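Local coordinates for protein glycoside hydrolase family 31 (Trueperella pyogenes, PDB 5F7S) that probably cleaves or transfers alpha-linked sugars, acting as a family 31 glycoside hydrolase built round a TIM barrel, at residues A[158-163]-A[252-257]; A[389-394]-A[432-437]; A[649-654]-A[669-674]. One frame throughout, in Å; residues are numbered along the deposited sequence.

Contact 1: residues A[158-163]-A[252-257]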
loop_
_atom_site.group_PDB
_atom_site.type_symbol
_atom_site.label_atom_id
_atom_site.label_comp_id
_atom_site.label_asym_id
_atom_site.label_seq_id
_atom_site.Cartn_x
_atom_site.Cartn_y
_atom_site.Cartn_z
ATOM N N ALA A 158 -8.019 25.603 -21.834
ATOM C CA ALA A 158 -7.395 24.317 -22.181
ATOM C C ALA A 158 -8.194 23.037 -21.881
ATOM O O ALA A 158 -7.810 21.973 -22.359
ATOM C CB ALA A 158 -6.040 24.215 -21.488
ATOM N N GLY A 159 -9.249 23.109 -21.067
ATOM C CA GLY A 159 -10.041 21.906 -20.736
ATOM C C GLY A 159 -10.679 21.899 -19.352
ATOM O O GLY A 159 -10.734 22.929 -18.685
ATOM N N THR A 160 -11.171 20.724 -18.947
ATOM C CA THR A 160 -11.831 20.502 -17.657
ATOM C C THR A 160 -10.922 19.586 -16.842
ATOM O O THR A 160 -10.740 18.417 -17.185
ATOM C CB THR A 160 -13.211 19.858 -17.869
ATOM O OG1 THR A 160 -13.921 20.592 -18.864
ATOM C CG2 THR A 160 -14.006 19.850 -16.589
ATOM N N HIS A 161 -10.394 20.103 -15.737
ATOM C CA HIS A 161 -9.348 19.401 -14.972
ATOM C C HIS A 161 -9.777 18.553 -13.760
ATOM O O HIS A 161 -9.174 17.515 -13.493
ATOM C CB HIS A 161 -8.301 20.426 -14.541
ATOM C CG HIS A 161 -7.841 21.316 -15.653
ATOM N ND1 HIS A 161 -6.961 20.900 -16.625
ATOM C CD2 HIS A 161 -8.153 22.602 -15.953
ATOM C CE1 HIS A 161 -6.755 21.886 -17.484
ATOM N NE2 HIS A 161 -7.469 22.930 -17.100
ATOM N N ARG A 162 -10.781 19.018 -13.022
ATOM C CA ARG A 162 -11.288 18.334 -11.829
ATOM C C ARG A 162 -12.744 18.660 -11.614
ATOM O O ARG A 162 -13.264 19.615 -12.195
ATOM C CB ARG A 162 -10.550 18.794 -10.556
ATOM C CG ARG A 162 -9.066 18.498 -10.525
ATOM C CD ARG A 162 -8.529 18.463 -9.102
ATOM N NE ARG A 162 -8.571 19.760 -8.468
ATOM C CZ ARG A 162 -7.621 20.691 -8.576
ATOM N NH1 ARG A 162 -6.544 20.508 -9.329
ATOM N NH2 ARG A 162 -7.761 21.839 -7.933
ATOM N N VAL A 163 -13.389 17.893 -10.741
ATOM C CA VAL A 163 -14.791 18.141 -10.387
ATOM C C VAL A 163 -14.972 17.960 -8.897
ATOM O O VAL A 163 -14.303 17.158 -8.296
ATOM C CB VAL A 163 -15.787 17.255 -11.189
ATOM C CG1 VAL A 163 -15.596 15.784 -10.910
ATOM C CG2 VAL A 163 -17.230 17.638 -10.889
ATOM N N VAL A 252 -12.517 15.080 -7.598
ATOM C CA VAL A 252 -12.023 14.052 -8.502
ATOM C C VAL A 252 -11.135 14.622 -9.605
ATOM O O VAL A 252 -11.526 15.551 -10.299
ATOM C CB VAL A 252 -13.220 13.373 -9.197
ATOM C CG1 VAL A 252 -12.736 12.259 -10.121
ATOM C CG2 VAL A 252 -14.219 12.869 -8.163
ATOM N N ASP A 253 -9.949 14.053 -9.773
ATOM C CA ASP A 253 -9.064 14.468 -10.859
ATOM C C ASP A 253 -9.647 13.917 -12.144
ATOM O O ASP A 253 -10.088 12.754 -12.164
ATOM C CB ASP A 253 -7.638 13.930 -10.650
ATOM C CG ASP A 253 -6.730 14.190 -11.844
ATOM O OD1 ASP A 253 -6.850 15.270 -12.463
ATOM O OD2 ASP A 253 -5.901 13.302 -12.184
ATOM N N LEU A 254 -9.708 14.761 -13.177
ATOM C CA LEU A 254 -10.193 14.362 -14.498
ATOM C C LEU A 254 -9.043 14.066 -15.464
ATOM O O LEU A 254 -9.285 13.633 -16.593
ATOM C CB LEU A 254 -11.181 15.392 -15.084
ATOM C CG LEU A 254 -12.458 15.578 -14.246
ATOM C CD1 LEU A 254 -13.301 16.696 -14.826
ATOM C CD2 LEU A 254 -13.263 14.285 -14.153
ATOM N N GLY A 255 -7.808 14.342 -15.049
ATOM C CA GLY A 255 -6.626 13.929 -15.804
ATOM C C GLY A 255 -6.020 14.855 -16.833
ATOM O O GLY A 255 -6.542 15.946 -17.119
ATOM N N PHE A 256 -4.926 14.359 -17.416
ATOM C CA PHE A 256 -4.104 15.088 -18.382
ATOM C C PHE A 256 -4.793 15.459 -19.703
ATOM O O PHE A 256 -4.598 16.574 -20.183
ATOM C CB PHE A 256 -2.804 14.313 -18.661
ATOM C CG PHE A 256 -1.819 15.076 -19.500
ATOM C CD1 PHE A 256 -0.994 16.039 -18.919
ATOM C CD2 PHE A 256 -1.727 14.854 -20.877
ATOM C CE1 PHE A 256 -0.095 16.761 -19.694
ATOM C CE2 PHE A 256 -0.833 15.580 -21.656
ATOM C CZ PHE A 256 -0.012 16.533 -21.064
ATOM N N GLU A 257 -5.570 14.545 -20.294
ATOM C CA GLU A 257 -6.278 14.832 -21.564
ATOM C C GLU A 257 -7.614 15.505 -21.277
ATOM O O GLU A 257 -8.679 14.967 -21.593
ATOM C CB GLU A 257 -6.478 13.558 -22.398
ATOM C CG GLU A 257 -5.169 12.913 -22.861
ATOM C CD GLU A 257 -5.361 11.737 -23.816
ATOM O OE1 GLU A 257 -6.425 11.642 -24.477
ATOM O OE2 GLU A 257 -4.422 10.911 -23.928
#
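V163 and V252 exchange both of their backbone bonds, V252 N giving to V163 O at 2.8 Å and V163 N to V252 O at 3.0 Å, which makes them an antiparallel hydrogen-bonded pair. R162 and D253 beside them are a non-hydrogen-bonded pair. A third backbone bond, from L254 N to H161 O at 2.8 Å, carries the pairing one residue beyond the end of strand 247-253.

The exit from that strand is an Asx turn. D253 OD1 takes the N-H of G255 at 2.9 Å, and this donor stands above the carboxylate plane instead of lying within it. With CG anti to the backbone N (chi1 173°), the carboxylate can fold back over its own turn.

Packing centres on L254. Its CB lies near H161 O, its CG sits over R162 CA, and its CD1 meets T160 CG2 at 3.7 Å. The two valines run side by side and point the same way, V163 CG1 resting 3.8 Å from V252 CB.

Charge enters only loosely: R162 NH1 remains 6.1 Å from D253 OD1, and the arginine instead forms a salt bridge through NE with E251. H161 turns its NE2 to S156 OG.

Strand 159-168 is thus held between 152-156 and 247-253 in an antiparallel sheet of the beta-rich N-terminal part of the chain. V163 and L254 pack against V264 of strand 263-271, in the neighbouring mixed sheet, whereas R162 and D253 lie against W237 of strand 236-240.

Contact 2: residues A[389-394]-A[432-437]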
loop_
_atom_site.group_PDB
_atom_site.type_symbol
_atom_site.label_atom_id
_atom_site.label_comp_id
_atom_site.label_asym_id
_atom_site.label_seq_id
_atom_site.Cartn_x
_atom_site.Cartn_y
_atom_site.Cartn_z
ATOM N N ILE A 389 10.533 -6.970 -6.762
ATOM C CA ILE A 389 10.325 -5.531 -6.878
ATOM C C ILE A 389 10.049 -5.270 -8.352
ATOM O O ILE A 389 10.676 -5.901 -9.189
ATOM C CB ILE A 389 11.577 -4.736 -6.393
ATOM C CG1 ILE A 389 11.302 -3.238 -6.295
ATOM C CG2 ILE A 389 12.801 -4.994 -7.264
ATOM C CD1 ILE A 389 10.389 -2.860 -5.122
ATOM N N PRO A 390 9.100 -4.362 -8.684
ATOM C CA PRO A 390 8.818 -4.064 -10.072
ATOM C C PRO A 390 9.689 -2.902 -10.590
ATOM O O PRO A 390 9.188 -1.843 -11.031
ATOM C CB PRO A 390 7.336 -3.720 -10.036
ATOM C CG PRO A 390 7.133 -3.077 -8.719
ATOM C CD PRO A 390 8.206 -3.588 -7.796
ATOM N N LEU A 391 10.998 -3.140 -10.540
ATOM C CA LEU A 391 12.016 -2.182 -10.925
ATOM C C LEU A 391 13.214 -2.935 -11.490
ATOM O O LEU A 391 13.482 -4.068 -11.092
ATOM C CB LEU A 391 12.448 -1.345 -9.718
ATOM C CG LEU A 391 11.471 -0.284 -9.193
ATOM C CD1 LEU A 391 12.000 0.331 -7.905
ATOM C CD2 LEU A 391 11.211 0.823 -10.208
ATOM N N GLN A 392 13.892 -2.318 -12.452
ATOM C CA GLN A 392 15.083 -2.869 -13.063
ATOM C C GLN A 392 16.198 -1.841 -12.888
ATOM O O GLN A 392 16.192 -0.802 -13.561
ATOM C CB GLN A 392 14.861 -3.132 -14.560
ATOM C CG GLN A 392 16.112 -3.659 -15.274
ATOM C CD GLN A 392 16.443 -5.096 -14.900
ATOM O OE1 GLN A 392 17.589 -5.431 -14.525
ATOM N NE2 GLN A 392 15.433 -5.958 -14.979
ATOM N N LYS A 393 17.147 -2.135 -12.006
ATOM C CA LYS A 393 18.274 -1.236 -11.729
ATOM C C LYS A 393 19.111 -1.034 -12.992
ATOM O O LYS A 393 19.236 -1.957 -13.803
ATOM C CB LYS A 393 19.156 -1.816 -10.621
ATOM C CG LYS A 393 18.475 -1.906 -9.258
ATOM C CD LYS A 393 19.142 -2.917 -8.334
ATOM C CE LYS A 393 20.387 -2.397 -7.645
ATOM N NZ LYS A 393 20.016 -1.537 -6.487
ATOM N N THR A 394 19.646 0.181 -13.162
ATOM C CA THR A 394 20.528 0.532 -14.310
ATOM C C THR A 394 21.889 1.138 -13.940
ATOM O O THR A 394 22.769 1.189 -14.792
ATOM C CB THR A 394 19.861 1.563 -15.263
ATOM O OG1 THR A 394 19.558 2.772 -14.548
ATOM C CG2 THR A 394 18.579 1.008 -15.898
ATOM N N PRO A 432 17.333 4.698 -7.447
ATOM C CA PRO A 432 17.276 5.880 -8.311
ATOM C C PRO A 432 17.481 5.568 -9.797
ATOM O O PRO A 432 18.372 4.811 -10.158
ATOM C CB PRO A 432 18.408 6.776 -7.778
ATOM C CG PRO A 432 18.762 6.227 -6.444
ATOM C CD PRO A 432 18.489 4.757 -6.534
ATOM N N ASN A 433 16.609 6.124 -10.631
ATOM C CA ASN A 433 16.673 5.962 -12.100
ATOM C C ASN A 433 16.441 4.542 -12.636
ATOM O O ASN A 433 16.747 4.263 -13.795
ATOM C CB ASN A 433 17.982 6.566 -12.660
ATOM C CG ASN A 433 18.128 8.054 -12.339
ATOM O OD1 ASN A 433 17.140 8.802 -12.248
ATOM N ND2 ASN A 433 19.363 8.487 -12.174
ATOM N N ALA A 434 15.865 3.666 -11.820
ATOM C CA ALA A 434 15.560 2.311 -12.275
ATOM C C ALA A 434 14.401 2.349 -13.268
ATOM O O ALA A 434 13.573 3.254 -13.233
ATOM C CB ALA A 434 15.204 1.429 -11.100
ATOM N N LEU A 435 14.352 1.373 -14.164
ATOM C CA LEU A 435 13.273 1.299 -15.153
ATOM C C LEU A 435 12.110 0.574 -14.501
ATOM O O LEU A 435 12.316 -0.183 -13.540
ATOM C CB LEU A 435 13.728 0.527 -16.382
ATOM C CG LEU A 435 14.995 1.015 -17.079
ATOM C CD1 LEU A 435 15.466 -0.011 -18.101
ATOM C CD2 LEU A 435 14.803 2.380 -17.726
ATOM N N MET A 436 10.901 0.836 -14.993
ATOM C CA MET A 436 9.690 0.168 -14.517
ATOM C C MET A 436 9.078 -0.640 -15.654
ATOM O O MET A 436 8.724 -0.070 -16.693
ATOM C CB MET A 436 8.616 1.152 -14.035
ATOM C CG MET A 436 8.727 1.628 -12.596
ATOM S SD MET A 436 7.260 2.565 -12.055
ATOM C CE MET A 436 6.065 1.310 -11.694
ATOM N N PRO A 437 8.919 -1.959 -15.458
ATOM C CA PRO A 437 8.292 -2.724 -16.517
ATOM C C PRO A 437 6.828 -2.310 -16.691
ATOM O O PRO A 437 6.149 -1.961 -15.703
ATOM C CB PRO A 437 8.390 -4.176 -16.008
ATOM C CG PRO A 437 8.498 -4.058 -14.531
ATOM C CD PRO A 437 9.294 -2.813 -14.320
#
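L435 is gripped through its backbone by Q392: Q392 N gives to L435 O at 2.9 Å and L435 N gives to Q392 O, also at 2.9 Å, a single antiparallel bridge between two irregular segments. L435 O has a further neighbour in L391 CA, a C-H...O contact of 3.3 Å. The side chains of L435 and T394 cross at about a right angle, L435 CG lying 3.8 Å from T394 CG2. L435 also touches I410 of helix 400-412.

A434 comes next. Its CB touches Q392 O at 3.5 Å, the same oxygen that receives L435 N, and approaches L391 CD2 at 4.1 Å. That CD2 is also the atom of L391 that meets M436, crossing it obliquely at 3.5 Å from CG; both residues then reach H471. P437 CD, further along, rests on P390 O, the carbonyl of the proline at the centre of an inverse gamma turn.

T394 closes the other end. Its OG1 occupies the position between backbone N and carbonyl carbon (chi1 60°) and makes a weak 3.3 Å hydrogen bond to N433 O, which leaves CG2 directed at L435. Lacking the hydroxyl and CG2, an alanine here would probably leave N433 O short of its weak partner and open a gap against L435 CG.

Segment 389-394 follows the third barrel strand and 432-437 precedes helix 442-450, so the bridge ties together both ends of the excursion that includes helix 400-412. Two firm backbone bonds fix the alignment, while small apolar contacts fill in around them; side-chain polarity adds little across the interface, and the nearby charge of K393 goes to a cation-pi contact with F431.

Contact 3: residues A[649-654]-A[669-674]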
loop_
_atom_site.group_PDB
_atom_site.type_symbol
_atom_site.label_atom_id
_atom_site.label_comp_id
_atom_site.label_asym_id
_atom_site.label_seq_id
_atom_site.Cartn_x
_atom_site.Cartn_y
_atom_site.Cartn_z
ATOM N N PRO A 649 -15.646 -9.598 5.636
ATOM C CA PRO A 649 -14.219 -9.774 5.914
ATOM C C PRO A 649 -13.961 -10.837 6.991
ATOM O O PRO A 649 -14.876 -11.225 7.717
ATOM C CB PRO A 649 -13.759 -8.389 6.418
ATOM C CG PRO A 649 -14.948 -7.493 6.406
ATOM C CD PRO A 649 -16.166 -8.279 6.040
ATOM N N LEU A 650 -12.718 -11.291 7.072
ATOM C CA LEU A 650 -12.296 -12.243 8.086
ATOM C C LEU A 650 -11.933 -11.417 9.328
ATOM O O LEU A 650 -12.425 -11.698 10.418
ATOM C CB LEU A 650 -11.105 -13.056 7.607
ATOM C CG LEU A 650 -10.596 -14.163 8.543
ATOM C CD1 LEU A 650 -11.672 -15.158 8.958
ATOM C CD2 LEU A 650 -9.454 -14.888 7.851
ATOM N N MET A 651 -11.064 -10.407 9.148
ATOM C CA MET A 651 -10.694 -9.459 10.221
ATOM C C MET A 651 -11.756 -8.402 10.062
ATOM O O MET A 651 -11.646 -7.508 9.219
ATOM C CB MET A 651 -9.307 -8.898 10.024
ATOM C CG MET A 651 -8.884 -7.977 11.144
ATOM S SD MET A 651 -7.100 -7.739 11.095
ATOM C CE MET A 651 -6.853 -6.624 12.468
ATOM N N ARG A 652 -12.765 -8.501 10.922
ATOM C CA ARG A 652 -14.021 -7.812 10.728
ATOM C C ARG A 652 -14.419 -6.787 11.760
ATOM O O ARG A 652 -14.542 -7.092 12.950
ATOM C CB ARG A 652 -15.101 -8.913 10.661
ATOM C CG ARG A 652 -16.514 -8.476 10.306
ATOM C CD ARG A 652 -17.493 -9.626 10.498
ATOM N NE ARG A 652 -17.148 -10.784 9.679
ATOM C CZ ARG A 652 -17.767 -11.958 9.723
ATOM N NH1 ARG A 652 -18.756 -12.178 10.571
ATOM N NH2 ARG A 652 -17.372 -12.927 8.927
ATOM N N ALA A 653 -14.693 -5.582 11.257
ATOM C CA ALA A 653 -15.154 -4.477 12.063
ATOM C C ALA A 653 -16.498 -4.835 12.711
ATOM O O ALA A 653 -17.325 -5.527 12.097
ATOM C CB ALA A 653 -15.303 -3.247 11.198
ATOM N N MET A 654 -16.703 -4.348 13.936
ATOM C CA MET A 654 -17.917 -4.615 14.716
ATOM C C MET A 654 -19.213 -4.333 13.967
ATOM O O MET A 654 -20.188 -5.071 14.119
ATOM C CB MET A 654 -17.944 -3.751 15.975
ATOM C CG MET A 654 -16.786 -3.951 16.937
ATOM S SD MET A 654 -16.781 -5.598 17.628
ATOM C CE MET A 654 -18.120 -5.499 18.811
ATOM N N ARG A 669 -10.899 -0.599 18.129
ATOM C CA ARG A 669 -9.826 -1.595 17.959
ATOM C C ARG A 669 -10.183 -3.010 18.423
ATOM O O ARG A 669 -9.314 -3.870 18.570
ATOM C CB ARG A 669 -8.514 -1.118 18.555
ATOM C CG ARG A 669 -7.987 0.083 17.816
ATOM C CD ARG A 669 -6.562 0.354 18.221
ATOM N NE ARG A 669 -6.305 1.773 18.117
ATOM C CZ ARG A 669 -6.592 2.663 19.071
ATOM N NH1 ARG A 669 -7.128 2.292 20.241
ATOM N NH2 ARG A 669 -6.324 3.941 18.849
ATOM N N GLN A 670 -11.459 -3.236 18.680
ATOM C CA GLN A 670 -11.953 -4.582 18.898
ATOM C C GLN A 670 -12.396 -4.992 17.531
ATOM O O GLN A 670 -12.815 -4.143 16.756
ATOM C CB GLN A 670 -13.203 -4.617 19.768
ATOM C CG GLN A 670 -13.007 -4.081 21.154
ATOM C CD GLN A 670 -14.227 -4.266 22.013
ATOM O OE1 GLN A 670 -14.209 -3.901 23.184
ATOM N NE2 GLN A 670 -15.283 -4.847 21.455
ATOM N N TYR A 671 -12.343 -6.278 17.240
ATOM C CA TYR A 671 -12.815 -6.770 15.954
ATOM C C TYR A 671 -13.261 -8.217 16.073
ATOM O O TYR A 671 -12.926 -8.904 17.047
ATOM C CB TYR A 671 -11.723 -6.625 14.882
ATOM C CG TYR A 671 -10.467 -7.424 15.147
ATOM C CD1 TYR A 671 -9.415 -6.884 15.894
ATOM C CD2 TYR A 671 -10.322 -8.717 14.657
ATOM C CE1 TYR A 671 -8.266 -7.620 16.149
ATOM C CE2 TYR A 671 -9.179 -9.448 14.902
ATOM C CZ TYR A 671 -8.149 -8.899 15.661
ATOM O OH TYR A 671 -6.988 -9.632 15.898
ATOM N N MET A 672 -14.055 -8.651 15.101
ATOM C CA MET A 672 -14.461 -10.043 15.004
ATOM C C MET A 672 -13.480 -10.731 14.064
ATOM O O MET A 672 -12.954 -10.117 13.130
ATOM C CB MET A 672 -15.875 -10.178 14.453
ATOM C CG MET A 672 -16.971 -9.519 15.290
ATOM S SD MET A 672 -17.224 -10.179 16.964
ATOM C CE MET A 672 -17.711 -11.861 16.545
ATOM N N LEU A 673 -13.170 -11.983 14.373
ATOM C CA LEU A 673 -12.330 -12.812 13.538
ATOM C C LEU A 673 -13.311 -13.890 13.102
ATOM O O LEU A 673 -13.586 -14.836 13.864
ATOM C CB LEU A 673 -11.174 -13.418 14.325
ATOM C CG LEU A 673 -10.252 -14.312 13.465
ATOM C CD1 LEU A 673 -9.508 -13.466 12.435
ATOM C CD2 LEU A 673 -9.253 -15.112 14.294
ATOM N N GLY A 674 -13.871 -13.746 11.907
ATOM C CA GLY A 674 -14.922 -14.661 11.453
ATOM C C GLY A 674 -16.192 -14.309 12.214
ATOM O O GLY A 674 -16.245 -13.273 12.868
#
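R652 and M672 pair through their backbones, R652 N giving to M672 O and M672 N to R652 O, both at 2.7 Å. From this hydrogen-bonded pair the arginine side chain can be followed outward. CB lies 3.5 Å from M672 O and beside M672 CB. CG stands anti to the backbone N (chi1 -173°), and a bend at chi3 (-59°) turns the guanidinium back toward P649. NE then gives to P649 O at 3.0 Å and NH2 to the same oxygen at 3.3 Å, a side-on grip in which the acceptor lies in the guanidinium plane. Over one face of the group, offset toward its rim, sits G674 O, 3.6 Å from NH1 and not hydrogen-bonded to it. NH1 at the tip makes salt bridges to D657 and D675.

G674 also gives its N-H to L650 O at 2.9 Å, meeting that carbonyl in plane on a lone pair.

M651, the next residue back from R652, sends its extended side chain over Y671. CE lies 4.1 Å from the centroid of the Y671 ring and 13° off its normal, a CH-pi contact; SD stands above the same face at a greater distance, a Met-aromatic contact. CG touches the ring carbons CD2 and CE2, while Y671 OH bonds to F584 O.

The result is an edge-strand pairing, 651-652 beside 671-673, in the antiparallel sheet of the C-terminal domain. With two carboxylates and the carbonyls of P649 and G674 round it, the buried R652 guanidinium probably keeps its positive charge, and its rotation is fixed from several directions; on the opposite face, that of M651 and L673, the contacts are apolar and Met-aromatic, with L650 CG against L673 CD1.

Overall arrangement
Following the chain from its N terminus, the three contacts come in series, none crossing or enclosing another. Contact 1 closes a loop of 88 residues that is rich in strand, uniting strands 159-168 and 247-253 before the barrel begins. Contact 2 closes 37 residues holding helix 400-412, within the excursion between the third and fourth barrel strands. Contact 3 closes only 14 residues, round helix 655-658, at one edge of the C-terminal sheet. They mark three successive parts of the fold: N-terminal sheets, barrel and C-terminal domain. Centres of contacts 2 and 3 lie about 38 Å apart, on opposite sides of the chain's centre, and no two contacts touch.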